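Local structure of uncharacterized protein (6BO3) at residues 44-49 with 88-93; 19-24 with 116-121; 60-65 with 94-99. The protein is a turret protein of an archaeal icosahedral virus, probably a structural component of the projections at the capsid vertices. The protein carries 1 engineered substitution. All blocks are in the same frame, centred on the assembly; numbering follows the deposited sequence.

Contact 1: 44-49 with 88-93; sequences SFSGLL and KFYNVP
Phe45 and Phe89 meet as a T-shaped pair: the CD1-CE1 edge of Phe45 stands over one face of the Phe89 ring, the planes at 73° and the centroids 5.3 Å apart. Phe45 CD1 lies 3.7 Å from Phe89 CG, toward the rim of the ring. At the edge of the Phe89 ring come the carbonyl O of Gly47 and the backbone N of Leu49, both in its plane, with Leu49 CB near CE2. Asn91 CB sits over the centre of one face of the Tyr90 ring. Phe45 CG is anti to its backbone N (chi1 -178°) and Phe89 CG anti to its carbonyl carbon (chi1 -58°), which brings the edge of the first ring over the second.

Beneath this pair the antiparallel backbones are joined by hydrogen-bonded pairs, Phe45 with Val92 and Gly47 with Phe89. Between them the register slips by one, because Asn91 and Val92 both face Phe45, a G1 beta bulge in which Asn91 has the left-handed backbone conformation. The Asn91 N-H, turned aside from Phe45 O, is taken up by Ser46 OG at 2.9 Å. Ser46 OG is gripped again by His120 NE2, and Asn91 OD1 accepts from Phe123 N, so the bulge is tied by side chains as well as backbone. On the face carrying Leu48 and Lys88, Leu48 CD2 presses to 3.5 Å from Lys88 CG.

Both segments lie inside a five-stranded antiparallel sheet, 44-49 flanked by strand 111-120 and 88-93 by strand 128-133, while Phe89 reaches Leu61 of strand 57-62 in the facing sheet.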
# COMPACT_ATOMS: atom_id res chain seq x y z
N SER A 44 -24.85 -9.42 -2.83
CA SER A 44 -24.08 -8.23 -3.11
C SER A 44 -22.65 -8.45 -2.63
O SER A 44 -22.45 -9.18 -1.68
CB SER A 44 -24.69 -7.07 -2.36
OG SER A 44 -24.23 -5.87 -2.93
N PHE A 45 -21.66 -7.83 -3.28
CA PHE A 45 -20.25 -7.97 -2.89
C PHE A 45 -19.66 -6.61 -2.56
O PHE A 45 -19.87 -5.66 -3.30
CB PHE A 45 -19.41 -8.61 -4.00
CG PHE A 45 -17.97 -8.83 -3.62
CD1 PHE A 45 -16.95 -8.08 -4.21
CD2 PHE A 45 -17.62 -9.75 -2.63
CE1 PHE A 45 -15.62 -8.27 -3.84
CE2 PHE A 45 -16.29 -9.94 -2.26
CZ PHE A 45 -15.29 -9.21 -2.87
N SER A 46 -18.91 -6.54 -1.47
CA SER A 46 -18.18 -5.35 -1.05
C SER A 46 -16.77 -5.83 -0.75
O SER A 46 -16.62 -6.82 -0.04
CB SER A 46 -18.79 -4.78 0.23
OG SER A 46 -20.10 -4.32 0.01
N GLY A 47 -15.75 -5.16 -1.30
CA GLY A 47 -14.36 -5.61 -1.13
C GLY A 47 -13.49 -5.17 -2.29
O GLY A 47 -13.69 -4.09 -2.85
N LEU A 48 -12.54 -6.02 -2.67
CA LEU A 48 -11.46 -5.63 -3.55
C LEU A 48 -11.07 -6.81 -4.44
O LEU A 48 -11.10 -7.96 -4.01
CB LEU A 48 -10.20 -5.20 -2.76
CG LEU A 48 -10.22 -4.11 -1.66
CD1 LEU A 48 -8.94 -4.16 -0.83
CD2 LEU A 48 -10.39 -2.74 -2.27
N LEU A 49 -10.76 -6.49 -5.68
CA LEU A 49 -10.10 -7.39 -6.61
C LEU A 49 -8.81 -6.68 -7.00
O LEU A 49 -8.84 -5.61 -7.59
CB LEU A 49 -10.95 -7.64 -7.84
CG LEU A 49 -10.41 -8.62 -8.89
CD1 LEU A 49 -11.57 -9.07 -9.76
CD2 LEU A 49 -9.31 -8.01 -9.74
N LYS A 88 -12.36 -1.73 -6.62
CA LYS A 88 -13.05 -1.63 -5.36
C LYS A 88 -14.56 -1.74 -5.62
O LYS A 88 -15.09 -1.16 -6.58
CB LYS A 88 -12.73 -0.31 -4.62
CG LYS A 88 -11.25 -0.03 -4.31
CD LYS A 88 -11.10 1.27 -3.51
CE LYS A 88 -9.66 1.72 -3.38
NZ LYS A 88 -9.45 2.63 -2.20
N PHE A 89 -15.21 -2.52 -4.77
CA PHE A 89 -16.64 -2.78 -4.81
C PHE A 89 -17.26 -2.28 -3.53
O PHE A 89 -16.76 -2.55 -2.42
CB PHE A 89 -16.93 -4.29 -4.91
CG PHE A 89 -16.32 -4.98 -6.10
CD1 PHE A 89 -17.10 -5.37 -7.18
CD2 PHE A 89 -14.98 -5.30 -6.11
CE1 PHE A 89 -16.54 -6.04 -8.26
CE2 PHE A 89 -14.40 -5.95 -7.20
CZ PHE A 89 -15.19 -6.33 -8.28
N TYR A 90 -18.39 -1.60 -3.67
CA TYR A 90 -19.27 -1.37 -2.54
C TYR A 90 -20.72 -1.74 -2.87
O TYR A 90 -21.36 -1.07 -3.69
CB TYR A 90 -19.21 0.07 -2.00
CG TYR A 90 -20.14 0.23 -0.82
CD1 TYR A 90 -21.29 1.02 -0.89
CD2 TYR A 90 -19.90 -0.47 0.37
CE1 TYR A 90 -22.15 1.13 0.19
CE2 TYR A 90 -20.76 -0.37 1.44
CZ TYR A 90 -21.88 0.43 1.35
OH TYR A 90 -22.73 0.53 2.43
N ASN A 91 -21.22 -2.77 -2.20
CA ASN A 91 -22.62 -3.21 -2.27
C ASN A 91 -23.01 -3.48 -3.74
O ASN A 91 -24.05 -3.03 -4.20
CB ASN A 91 -23.56 -2.19 -1.57
CG ASN A 91 -25.02 -2.70 -1.42
OD1 ASN A 91 -25.26 -3.80 -0.93
ND2 ASN A 91 -25.98 -1.88 -1.83
N VAL A 92 -22.17 -4.22 -4.47
CA VAL A 92 -22.39 -4.40 -5.91
C VAL A 92 -23.15 -5.72 -6.12
O VAL A 92 -22.65 -6.78 -5.72
CB VAL A 92 -21.05 -4.38 -6.70
CG1 VAL A 92 -21.28 -4.51 -8.20
CG2 VAL A 92 -20.24 -3.10 -6.42
N PRO A 93 -24.35 -5.67 -6.73
CA PRO A 93 -25.10 -6.90 -6.96
C PRO A 93 -24.47 -7.63 -8.15
O PRO A 93 -24.54 -7.16 -9.28
CB PRO A 93 -26.52 -6.41 -7.26
CG PRO A 93 -26.35 -5.03 -7.80
CD PRO A 93 -25.00 -4.51 -7.37

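Contact 2: 19-24 with 116-121; sequences VVYVDR and KGTIHP
Ile119 packs against two valines of the edge strand, and its rotamer explains how. With CG1 anti to the carbonyl carbon (chi1 -57°) and the chain extended beyond it, CD1 reaches out toward the neighbouring strand and ends 3.7 Å from Val22 CG2. Its CB meanwhile stands 4.0 Å from Val20 CB, the two side chains lying alongside and pointing the same way. Val22 CG2, itself anti to the carbonyl carbon, meets the end of Ile119 on the diagonal, since the direct partner of Val22 is Gly117.

These contacts sit on an antiparallel beta ladder, with Val20-Ile119 and Val22-Gly117 as hydrogen-bonded pairs and Tyr21-Thr118 and Asp23-Lys116 as non-hydrogen-bonded ones. Segment 19-24 thereby adds the outermost strand, within this chain, to a five-stranded sheet in which strand 111-120 has strand 44-53 on its other side. Val22 and Ile119 face inward, touching Phe37 and Phe45 respectively.

The other face is more open. Thr118 holds OG1 between its backbone N and carbonyl carbon (chi1 59°), which directs CG2 to Tyr21, 3.8 Å from the ring atom CE1. Val19 CG2 comes over one face of the same ring, near its rim, and also lies 3.8 Å from Thr118 CB. Further along, Asp23 and Lys116 run side by side, but Asp23 OD1 remains 4.4 Å from Lys116 NZ, too far for a salt bridge, though the opposite charges probably attract weakly. At the far end His120 ND1 donates a nearly straight bond of 2.8 Å to Pro121 O, in the plane of the imidazole, while the ring itself stacks with that of Phe123.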
# COMPACT_ATOMS: atom_id res chain seq x y z
N VAL A 19 -23.56 -13.41 6.10
CA VAL A 19 -22.34 -12.96 5.40
C VAL A 19 -21.41 -14.13 5.08
O VAL A 19 -21.22 -15.03 5.92
CB VAL A 19 -21.54 -11.89 6.19
CG1 VAL A 19 -21.09 -12.41 7.54
CG2 VAL A 19 -20.33 -11.42 5.38
N VAL A 20 -20.83 -14.09 3.88
CA VAL A 20 -19.77 -15.00 3.43
C VAL A 20 -18.48 -14.23 3.19
O VAL A 20 -18.45 -13.22 2.47
CB VAL A 20 -20.17 -15.74 2.14
CG1 VAL A 20 -19.05 -16.64 1.63
CG2 VAL A 20 -21.42 -16.56 2.41
N TYR A 21 -17.40 -14.75 3.79
CA TYR A 21 -16.09 -14.15 3.70
C TYR A 21 -15.29 -14.75 2.55
O TYR A 21 -15.20 -15.99 2.39
CB TYR A 21 -15.35 -14.32 5.02
CG TYR A 21 -15.92 -13.42 6.09
CD1 TYR A 21 -15.65 -12.05 6.08
CD2 TYR A 21 -16.77 -13.91 7.07
CE1 TYR A 21 -16.18 -11.21 7.05
CE2 TYR A 21 -17.31 -13.07 8.04
CZ TYR A 21 -17.01 -11.73 8.02
OH TYR A 21 -17.53 -10.91 8.98
N VAL A 22 -14.70 -13.85 1.78
CA VAL A 22 -13.99 -14.19 0.56
C VAL A 22 -12.56 -13.72 0.74
O VAL A 22 -12.30 -12.54 1.03
CB VAL A 22 -14.65 -13.58 -0.71
CG1 VAL A 22 -13.82 -13.88 -1.95
CG2 VAL A 22 -16.08 -14.10 -0.87
N ASP A 23 -11.64 -14.66 0.62
CA ASP A 23 -10.20 -14.36 0.62
C ASP A 23 -9.57 -15.39 -0.30
O ASP A 23 -9.38 -16.56 0.06
CB ASP A 23 -9.65 -14.42 2.04
CG ASP A 23 -8.21 -13.88 2.16
OD1 ASP A 23 -7.59 -13.45 1.17
OD2 ASP A 23 -7.67 -13.92 3.29
N ARG A 24 -9.30 -14.94 -1.52
CA ARG A 24 -8.81 -15.80 -2.58
C ARG A 24 -7.70 -15.14 -3.36
O ARG A 24 -7.74 -13.95 -3.62
CB ARG A 24 -9.93 -16.11 -3.55
CG ARG A 24 -11.03 -16.97 -2.99
CD ARG A 24 -10.61 -18.43 -2.89
NE ARG A 24 -11.75 -19.22 -2.46
CZ ARG A 24 -12.02 -20.47 -2.83
NH1 ARG A 24 -11.26 -21.14 -3.70
NH2 ARG A 24 -13.11 -21.05 -2.35
N LYS A 116 -10.91 -10.23 -2.20
CA LYS A 116 -11.09 -10.13 -0.77
C LYS A 116 -12.32 -9.28 -0.48
O LYS A 116 -12.43 -8.17 -1.02
CB LYS A 116 -9.91 -9.44 -0.09
CG LYS A 116 -8.55 -10.05 -0.27
CD LYS A 116 -7.56 -9.26 0.55
CE LYS A 116 -6.14 -9.76 0.38
NZ LYS A 116 -5.43 -9.70 1.68
N GLY A 117 -13.22 -9.77 0.36
CA GLY A 117 -14.37 -8.99 0.75
C GLY A 117 -15.44 -9.81 1.41
O GLY A 117 -15.17 -10.89 1.96
N THR A 118 -16.67 -9.31 1.32
CA THR A 118 -17.81 -9.91 1.98
C THR A 118 -18.93 -10.06 0.96
O THR A 118 -19.13 -9.18 0.13
CB THR A 118 -18.32 -9.04 3.16
OG1 THR A 118 -18.68 -7.73 2.69
CG2 THR A 118 -17.24 -8.89 4.23
N ILE A 119 -19.61 -11.19 0.99
CA ILE A 119 -20.86 -11.35 0.26
C ILE A 119 -22.00 -11.19 1.25
O ILE A 119 -21.99 -11.81 2.31
CB ILE A 119 -20.97 -12.74 -0.42
CG1 ILE A 119 -19.79 -12.94 -1.36
CG2 ILE A 119 -22.29 -12.87 -1.18
CD1 ILE A 119 -19.62 -14.39 -1.78
N HIS A 120 -22.97 -10.35 0.91
CA HIS A 120 -24.07 -10.08 1.81
C HIS A 120 -25.32 -9.75 1.00
O HIS A 120 -25.26 -9.67 -0.21
CB HIS A 120 -23.70 -8.93 2.77
CG HIS A 120 -23.14 -7.73 2.09
ND1 HIS A 120 -23.92 -6.87 1.35
CD2 HIS A 120 -21.88 -7.25 2.03
CE1 HIS A 120 -23.17 -5.90 0.88
NE2 HIS A 120 -21.92 -6.11 1.27
N PRO A 121 -26.47 -9.55 1.67
CA PRO A 121 -27.60 -9.19 0.81
C PRO A 121 -27.42 -7.78 0.22
O PRO A 121 -26.62 -7.01 0.74
CB PRO A 121 -28.81 -9.24 1.75
CG PRO A 121 -28.27 -9.25 3.14
CD PRO A 121 -26.84 -9.69 3.08

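Contact 3: 60-65 with 94-99; sequences LLLKKS and IAEIIV
Leu62 and Ile98 interlock on one face of this antiparallel pair. The CD1 methyl of Ile98 comes up against the fork of Leu62, 3.6 Å from Leu62 CD1 and slightly farther from CD2, so a single methyl bump is received by a branched end. Glu96 runs beside Leu62 with CG anti to the backbone N (chi1 -177°) and the chain extended beyond it, and its OE2 passes the outer flank of the fork at Leu62 CD2. Next to them Leu60 and Ile98 meet less deeply, CB against CB.

The opposite face offers a second fit. Leu61 pushes its CD2 into the hollow between Ile97 and, in the linker, Ile94, 3.9 Å from Ile97 CG1 and 4.0 Å from Ile94 CD1. It lies alongside Ile97, pointing the same way, but crosses the side chain of Ile94.

Where the strands part, Ala95 and Glu96 both face Leu62, a classic beta bulge, and Leu62 O accepts from both backbone N-H groups: Ala95 N at 2.9 Å and the longer Glu96 N at 3.3 Å. The extra residue turns the methyl of Ala95 toward the turning chain, where Ala95 CB lies 3.3 Å from Lys63 O and beside Lys64 CA. Ser65 then folds back over the bulge, its OG beside Glu96 CB.

Strands 57-62 and 96-101 are the two inner strands of a four-stranded antiparallel sheet, bounded by 34-38 and 78-81. Its face bearing Leu61 and Ile97, with Ile94 beside it, looks onto the five-stranded sheet, meeting Phe89 and Leu49 there, while Glu96 and Ile98 touch Phe36 of strand 34-38.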
# COMPACT_ATOMS: atom_id res chain seq x y z
N LEU A 60 -15.04 -9.37 -15.99
CA LEU A 60 -16.47 -9.32 -16.32
C LEU A 60 -17.34 -9.49 -15.05
O LEU A 60 -17.24 -10.46 -14.30
CB LEU A 60 -16.79 -10.32 -17.43
CG LEU A 60 -18.05 -10.21 -18.30
CD1 LEU A 60 -18.34 -8.82 -18.85
CD2 LEU A 60 -17.93 -11.21 -19.44
N LEU A 61 -18.17 -8.49 -14.80
CA LEU A 61 -19.10 -8.53 -13.69
C LEU A 61 -20.48 -8.84 -14.25
O LEU A 61 -21.02 -8.07 -15.04
CB LEU A 61 -19.12 -7.19 -12.96
CG LEU A 61 -17.78 -6.67 -12.43
CD1 LEU A 61 -18.00 -5.31 -11.80
CD2 LEU A 61 -17.09 -7.61 -11.46
N LEU A 62 -21.03 -9.98 -13.86
CA LEU A 62 -22.25 -10.52 -14.46
C LEU A 62 -23.36 -10.54 -13.44
O LEU A 62 -23.20 -11.12 -12.38
CB LEU A 62 -22.05 -11.96 -14.92
CG LEU A 62 -21.16 -12.31 -16.11
CD1 LEU A 62 -19.72 -11.96 -15.83
CD2 LEU A 62 -21.28 -13.80 -16.40
N LYS A 63 -24.48 -9.90 -13.77
CA LYS A 63 -25.65 -9.93 -12.87
C LYS A 63 -26.30 -11.31 -12.75
O LYS A 63 -26.91 -11.59 -11.72
CB LYS A 63 -26.68 -8.86 -13.26
CG LYS A 63 -26.53 -7.62 -12.39
CD LYS A 63 -27.33 -6.43 -12.89
CE LYS A 63 -27.03 -5.20 -12.05
NZ LYS A 63 -27.16 -3.93 -12.81
N LYS A 64 -26.15 -12.16 -13.76
CA LYS A 64 -26.65 -13.55 -13.71
C LYS A 64 -25.51 -14.51 -14.11
O LYS A 64 -24.62 -14.14 -14.86
CB LYS A 64 -27.86 -13.72 -14.65
CG LYS A 64 -28.80 -12.52 -14.67
CD LYS A 64 -29.84 -12.61 -15.78
CE LYS A 64 -30.34 -11.23 -16.22
NZ LYS A 64 -31.39 -10.66 -15.31
N SER A 65 -25.54 -15.74 -13.59
CA SER A 65 -24.51 -16.74 -13.90
C SER A 65 -24.89 -17.56 -15.14
O SER A 65 -24.02 -17.94 -15.92
CB SER A 65 -24.26 -17.66 -12.71
OG SER A 65 -23.60 -16.96 -11.67
N ILE A 94 -23.80 -8.73 -7.86
CA ILE A 94 -23.05 -9.48 -8.85
C ILE A 94 -23.38 -10.91 -8.54
O ILE A 94 -23.45 -11.27 -7.37
CB ILE A 94 -21.52 -9.34 -8.67
CG1 ILE A 94 -21.06 -7.90 -8.84
CG2 ILE A 94 -20.78 -10.24 -9.64
CD1 ILE A 94 -19.62 -7.68 -8.42
N ALA A 95 -23.61 -11.72 -9.58
CA ALA A 95 -23.72 -13.17 -9.42
C ALA A 95 -22.41 -13.91 -9.73
O ALA A 95 -22.20 -14.99 -9.21
CB ALA A 95 -24.84 -13.71 -10.28
N GLU A 96 -21.57 -13.34 -10.59
CA GLU A 96 -20.29 -13.96 -10.99
C GLU A 96 -19.29 -12.87 -11.38
O GLU A 96 -19.69 -11.87 -11.99
CB GLU A 96 -20.48 -14.96 -12.14
CG GLU A 96 -19.19 -15.68 -12.53
CD GLU A 96 -19.34 -16.72 -13.64
OE1 GLU A 96 -18.40 -17.53 -13.79
OE2 GLU A 96 -20.37 -16.74 -14.36
N ILE A 97 -18.03 -13.06 -10.96
CA ILE A 97 -16.90 -12.26 -11.41
C ILE A 97 -16.02 -13.18 -12.28
O ILE A 97 -15.61 -14.28 -11.83
CB ILE A 97 -16.04 -11.69 -10.24
CG1 ILE A 97 -16.87 -10.80 -9.30
CG2 ILE A 97 -14.86 -10.89 -10.77
CD1 ILE A 97 -16.27 -10.68 -7.91
N ILE A 98 -15.78 -12.77 -13.52
CA ILE A 98 -14.90 -13.51 -14.42
C ILE A 98 -13.63 -12.68 -14.60
O ILE A 98 -13.69 -11.49 -14.93
CB ILE A 98 -15.58 -13.86 -15.77
CG1 ILE A 98 -16.85 -14.68 -15.52
CG2 ILE A 98 -14.61 -14.61 -16.69
CD1 ILE A 98 -17.75 -14.83 -16.73
N VAL A 99 -12.49 -13.31 -14.35
CA VAL A 99 -11.19 -12.68 -14.61
C VAL A 99 -10.50 -13.42 -15.74
O VAL A 99 -10.37 -14.65 -15.68
CB VAL A 99 -10.29 -12.75 -13.37
CG1 VAL A 99 -8.89 -12.26 -13.71
CG2 VAL A 99 -10.88 -11.96 -12.21

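Overall arrangement
Contacts 1 and 2 are neighbouring joints of one five-stranded antiparallel sheet, their centres about 9 Å apart, linked where strand 44-53 pairs with strand 111-120. Contact 3 belongs to the four-stranded sheet packed against it, its centre about 12 Å from that of contact 1 and 15 Å from that of contact 2, which it does not touch. Along the chain both other contacts are nested within the loop closed by contact 2, and contacts 1 and 3 alternate because their strands follow one another from sheet to sheet. Two antiparallel sheets packed face to face, with the chain passing between them, are consistent with a beta sandwich in this N-terminal part of the turret protein; Leu49 against Val99 joins its layers.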